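Probable LacI-family transcriptional regulator (Corynebacterium glutamicum ATCC 13032, PDB 3BIL) probably binds cis-regulatory DNA sequences as a LacI-family transcription factor. Local coordinates at residues 264-276 with 325-336. Sequence-based numbering, arbitrary orientation. Where two conformers were deposited one is given.
Sequences GLVIGKDVSVIGF and TALIHRESIINS
Ser332 lays its side chain over the start of strand 272-276, with CB 3.5 Å from CG2 of Ile267 and OG 2.8 Å from the carbonyl O of Val273. The setting is the periplasmic-binding-protein-like domain of a LacI-type regulator, where the C-terminal tail, past strand 322-328, runs against one strand of the sheet. Chi1 of 51° places OG between the N and the carbonyl carbon of Ser332; from there it gives its proton to Val273 O, 25° off the carbonyl plane, while accepting from Thr290 N. The carbonyl of the same serine receives Val273 N at 2.8 Å, so both polar groups of the Val273 backbone are gripped by one residue. Ser272 CA, 3.1 Å from that Ser332 O, adds a bent CA-H...O contact.

Close approach continues at Gly268, whose CA lies 3.8 Å from Ser332 CA and 3.7 Å from Glu331 O. Further along, the Ile333 and Ile274 side chains meet obliquely through their CD1 methyls, and both also touch Leu179 of helix 169-181, a shared apolar neighbour. The Ile334 side chain lies against the turn before strand 272-276, its CG1 3.6 Å from Lys269 O. Its backbone closes the contact: Ile334 N donates to Ser272 OG at 3.1 Å, with an N-H...O angle of 156°.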
loop_
_atom_site.group_PDB
_atom_site.type_symbol
_atom_site.label_atom_id
_atom_site.label_comp_id
_atom_site.label_asym_id
_atom_site.label_seq_id
_atom_site.Cartn_x
_atom_site.Cartn_y
_atom_site.Cartn_z
ATOM N N GLY A 264 14.586 5.239 20.007
ATOM C CA GLY A 264 15.561 4.174 20.292
ATOM C C GLY A 264 15.047 2.877 20.939
ATOM O O GLY A 264 15.809 2.123 21.550
ATOM N N LEU A 265 13.774 2.559 20.796
ATOM C CA LEU A 265 13.295 1.379 21.527
ATOM C C LEU A 265 13.141 0.121 20.643
ATOM O O LEU A 265 12.609 0.182 19.532
ATOM C CB LEU A 265 12.005 1.713 22.313
ATOM C CG LEU A 265 12.073 2.914 23.266
ATOM C CD1 LEU A 265 10.737 3.646 23.295
ATOM C CD2 LEU A 265 12.487 2.501 24.715
ATOM N N VAL A 266 13.608 -1.018 21.143
ATOM C CA VAL A 266 13.339 -2.303 20.493
ATOM C C VAL A 266 11.938 -2.794 20.880
ATOM O O VAL A 266 11.695 -3.146 22.032
ATOM C CB VAL A 266 14.421 -3.399 20.845
ATOM C CG1 VAL A 266 14.287 -4.651 19.922
ATOM C CG2 VAL A 266 15.830 -2.835 20.746
ATOM N N ILE A 267 11.018 -2.797 19.916
ATOM C CA ILE A 267 9.753 -3.471 20.063
ATOM C C ILE A 267 9.930 -4.933 20.417
ATOM O O ILE A 267 10.862 -5.592 19.933
ATOM C CB ILE A 267 8.920 -3.379 18.790
ATOM C CG1 ILE A 267 8.684 -1.902 18.495
ATOM C CG2 ILE A 267 7.593 -4.214 18.960
ATOM C CD1 ILE A 267 7.702 -1.594 17.451
ATOM N N GLY A 268 9.018 -5.455 21.237
ATOM C CA GLY A 268 9.183 -6.795 21.800
ATOM C C GLY A 268 10.358 -6.945 22.769
ATOM O O GLY A 268 10.572 -8.029 23.295
ATOM N N LYS A 269 11.113 -5.877 23.027
ATOM C CA LYS A 269 12.187 -5.909 24.036
ATOM C C LYS A 269 12.077 -4.756 25.070
ATOM O O LYS A 269 12.063 -4.984 26.273
ATOM C CB LYS A 269 13.546 -5.937 23.326
ATOM C CG LYS A 269 14.777 -5.742 24.183
ATOM C CD LYS A 269 15.615 -7.014 24.338
ATOM C CE LYS A 269 16.679 -6.830 25.456
ATOM N NZ LYS A 269 16.065 -6.805 26.845
ATOM N N ASP A 270 11.958 -3.518 24.605
ATOM C CA ASP A 270 11.926 -2.365 25.510
ATOM C C ASP A 270 10.526 -1.791 25.662
ATOM O O ASP A 270 10.289 -1.027 26.573
ATOM C CB ASP A 270 12.856 -1.259 25.008
ATOM C CG ASP A 270 14.309 -1.659 25.030
ATOM O OD1 ASP A 270 14.794 -2.091 26.115
ATOM O OD2 ASP A 270 14.968 -1.532 23.962
ATOM N N VAL A 271 9.609 -2.157 24.768
ATOM C CA VAL A 271 8.248 -1.665 24.806
ATOM C C VAL A 271 7.399 -2.706 24.079
ATOM O O VAL A 271 7.919 -3.399 23.197
ATOM C CB VAL A 271 8.185 -0.391 24.003
ATOM C CG1 VAL A 271 8.487 -0.701 22.476
ATOM C CG2 VAL A 271 6.867 0.283 24.151
ATOM N N SER A 272 6.108 -2.808 24.400
ATOM C CA SER A 272 5.219 -3.720 23.700
ATOM C C SER A 272 4.402 -2.990 22.643
ATOM O O SER A 272 3.980 -1.882 22.887
ATOM C CB SER A 272 4.250 -4.425 24.672
ATOM O OG SER A 272 4.975 -5.197 25.627
ATOM N N VAL A 273 4.131 -3.635 21.495
ATOM C CA VAL A 273 3.254 -3.044 20.489
ATOM C C VAL A 273 2.112 -3.993 20.123
ATOM O O VAL A 273 2.322 -5.190 19.985
ATOM C CB VAL A 273 4.039 -2.602 19.212
ATOM C CG1 VAL A 273 3.101 -2.012 18.137
ATOM C CG2 VAL A 273 5.042 -1.558 19.579
ATOM N N ILE A 274 0.914 -3.433 19.989
ATOM C CA ILE A 274 -0.168 -4.085 19.301
ATOM C C ILE A 274 -0.533 -3.254 18.081
ATOM O O ILE A 274 -0.849 -2.071 18.235
ATOM C CB ILE A 274 -1.446 -4.223 20.166
ATOM C CG1 ILE A 274 -1.130 -4.852 21.532
ATOM C CG2 ILE A 274 -2.504 -5.031 19.398
ATOM C CD1 ILE A 274 -0.816 -6.342 21.511
ATOM N N GLY A 275 -0.503 -3.872 16.886
ATOM C CA GLY A 275 -0.754 -3.151 15.649
ATOM C C GLY A 275 -2.119 -3.436 15.147
ATOM O O GLY A 275 -2.775 -4.320 15.641
ATOM N N PHE A 276 -2.556 -2.697 14.145
ATOM C CA PHE A 276 -3.860 -2.963 13.555
ATOM C C PHE A 276 -3.695 -3.201 12.058
ATOM O O PHE A 276 -2.985 -2.437 11.402
ATOM C CB PHE A 276 -4.828 -1.817 13.832
ATOM C CG PHE A 276 -6.216 -2.273 14.304
ATOM C CD1 PHE A 276 -6.512 -2.361 15.668
ATOM C CD2 PHE A 276 -7.215 -2.606 13.380
ATOM C CE1 PHE A 276 -7.777 -2.767 16.116
ATOM C CE2 PHE A 276 -8.488 -3.035 13.811
ATOM C CZ PHE A 276 -8.771 -3.114 15.181
ATOM N N THR A 325 -13.256 -10.113 14.331
ATOM C CA THR A 325 -11.910 -9.637 14.211
ATOM C C THR A 325 -11.046 -10.601 15.027
ATOM O O THR A 325 -11.568 -11.245 15.947
ATOM C CB THR A 325 -11.894 -8.235 14.776
ATOM O OG1 THR A 325 -11.267 -7.356 13.843
ATOM C CG2 THR A 325 -11.235 -8.164 16.133
ATOM N N ALA A 326 -9.761 -10.762 14.684
ATOM C CA ALA A 326 -8.967 -11.767 15.388
ATOM C C ALA A 326 -7.576 -11.290 15.768
ATOM O O ALA A 326 -7.017 -10.447 15.089
ATOM C CB ALA A 326 -8.914 -13.067 14.565
ATOM N N LEU A 327 -7.036 -11.804 16.863
ATOM C CA LEU A 327 -5.657 -11.512 17.283
ATOM C C LEU A 327 -4.629 -12.553 16.747
ATOM O O LEU A 327 -4.670 -13.717 17.131
ATOM C CB LEU A 327 -5.585 -11.466 18.808
ATOM C CG LEU A 327 -4.245 -11.060 19.407
ATOM C CD1 LEU A 327 -4.022 -9.559 19.233
ATOM C CD2 LEU A 327 -4.247 -11.370 20.890
ATOM N N ILE A 328 -3.711 -12.112 15.878
ATOM C CA ILE A 328 -2.583 -12.879 15.433
ATOM C C ILE A 328 -1.440 -12.673 16.452
ATOM O O ILE A 328 -0.824 -11.612 16.500
ATOM C CB ILE A 328 -2.137 -12.415 14.004
ATOM C CG1 ILE A 328 -3.326 -12.179 13.068
ATOM C CG2 ILE A 328 -1.147 -13.386 13.359
ATOM C CD1 ILE A 328 -4.304 -13.324 12.899
ATOM N N HIS A 329 -1.163 -13.677 17.253
ATOM C CA HIS A 329 -0.111 -13.584 18.259
ATOM C C HIS A 329 1.245 -13.799 17.607
ATOM O O HIS A 329 1.522 -14.855 17.022
ATOM C CB HIS A 329 -0.344 -14.585 19.409
ATOM C CG HIS A 329 0.407 -14.259 20.670
ATOM N ND1 HIS A 329 0.089 -14.820 21.889
ATOM C CD2 HIS A 329 1.470 -13.449 20.895
ATOM C CE1 HIS A 329 0.921 -14.368 22.807
ATOM N NE2 HIS A 329 1.769 -13.536 22.229
ATOM N N ARG A 330 2.075 -12.758 17.684
ATOM C CA ARG A 330 3.427 -12.845 17.171
ATOM C C ARG A 330 4.405 -12.588 18.301
ATOM O O ARG A 330 4.276 -13.232 19.341
ATOM C CB ARG A 330 3.639 -11.933 16.017
ATOM C CG ARG A 330 2.675 -12.204 14.879
ATOM C CD ARG A 330 3.374 -11.823 13.566
ATOM N NE ARG A 330 2.478 -11.952 12.428
ATOM C CZ ARG A 330 1.890 -10.960 11.799
ATOM N NH1 ARG A 330 2.118 -9.701 12.153
ATOM N NH2 ARG A 330 1.094 -11.231 10.783
ATOM N N GLU A 331 5.369 -11.681 18.142
ATOM C CA GLU A 331 6.358 -11.508 19.222
ATOM C C GLU A 331 6.634 -10.090 19.790
ATOM O O GLU A 331 7.739 -9.824 20.267
ATOM C CB GLU A 331 7.667 -12.193 18.844
ATOM C CG GLU A 331 7.770 -13.643 19.339
ATOM C CD GLU A 331 7.520 -14.697 18.246
ATOM O OE1 GLU A 331 6.873 -15.737 18.564
ATOM O OE2 GLU A 331 7.981 -14.485 17.088
ATOM N N SER A 332 5.641 -9.198 19.778
ATOM C CA SER A 332 5.866 -7.809 20.201
ATOM C C SER A 332 5.347 -7.430 21.621
ATOM O O SER A 332 5.185 -6.245 21.929
ATOM C CB SER A 332 5.306 -6.864 19.146
ATOM O OG SER A 332 3.975 -7.174 18.784
ATOM N N ILE A 333 5.107 -8.431 22.474
ATOM C CA ILE A 333 4.689 -8.239 23.853
ATOM C C ILE A 333 5.770 -8.791 24.778
ATOM O O ILE A 333 6.072 -9.975 24.729
ATOM C CB ILE A 333 3.409 -9.040 24.170
ATOM C CG1 ILE A 333 2.282 -8.782 23.152
ATOM C CG2 ILE A 333 2.971 -8.806 25.612
ATOM C CD1 ILE A 333 1.880 -7.366 22.995
ATOM N N ILE A 334 6.342 -7.932 25.619
ATOM C CA ILE A 334 7.247 -8.348 26.699
ATOM C C ILE A 334 6.505 -9.110 27.791
ATOM O O ILE A 334 5.361 -8.803 28.098
ATOM C CB ILE A 334 7.884 -7.129 27.394
ATOM C CG1 ILE A 334 8.680 -6.293 26.401
ATOM C CG2 ILE A 334 8.840 -7.559 28.486
ATOM C CD1 ILE A 334 7.935 -5.134 25.901
ATOM N N ASN A 335 7.159 -10.107 28.379
ATOM C CA ASN A 335 6.717 -10.604 29.672
ATOM C C ASN A 335 7.459 -9.982 30.880
ATOM O O ASN A 335 8.657 -10.229 31.082
ATOM C CB ASN A 335 6.738 -12.122 29.748
ATOM C CG ASN A 335 5.836 -12.629 30.849
ATOM O OD1 ASN A 335 6.155 -13.574 31.568
ATOM N ND2 ASN A 335 4.707 -11.961 31.016
ATOM N N SER A 336 6.723 -9.192 31.677
ATOM C CA SER A 336 7.238 -8.561 32.908
ATOM C C SER A 336 6.984 -9.344 34.211
ATOM O O SER A 336 5.874 -9.820 34.474
ATOM C CB SER A 336 6.684 -7.144 33.035
ATOM O OG SER A 336 7.167 -6.359 31.964
#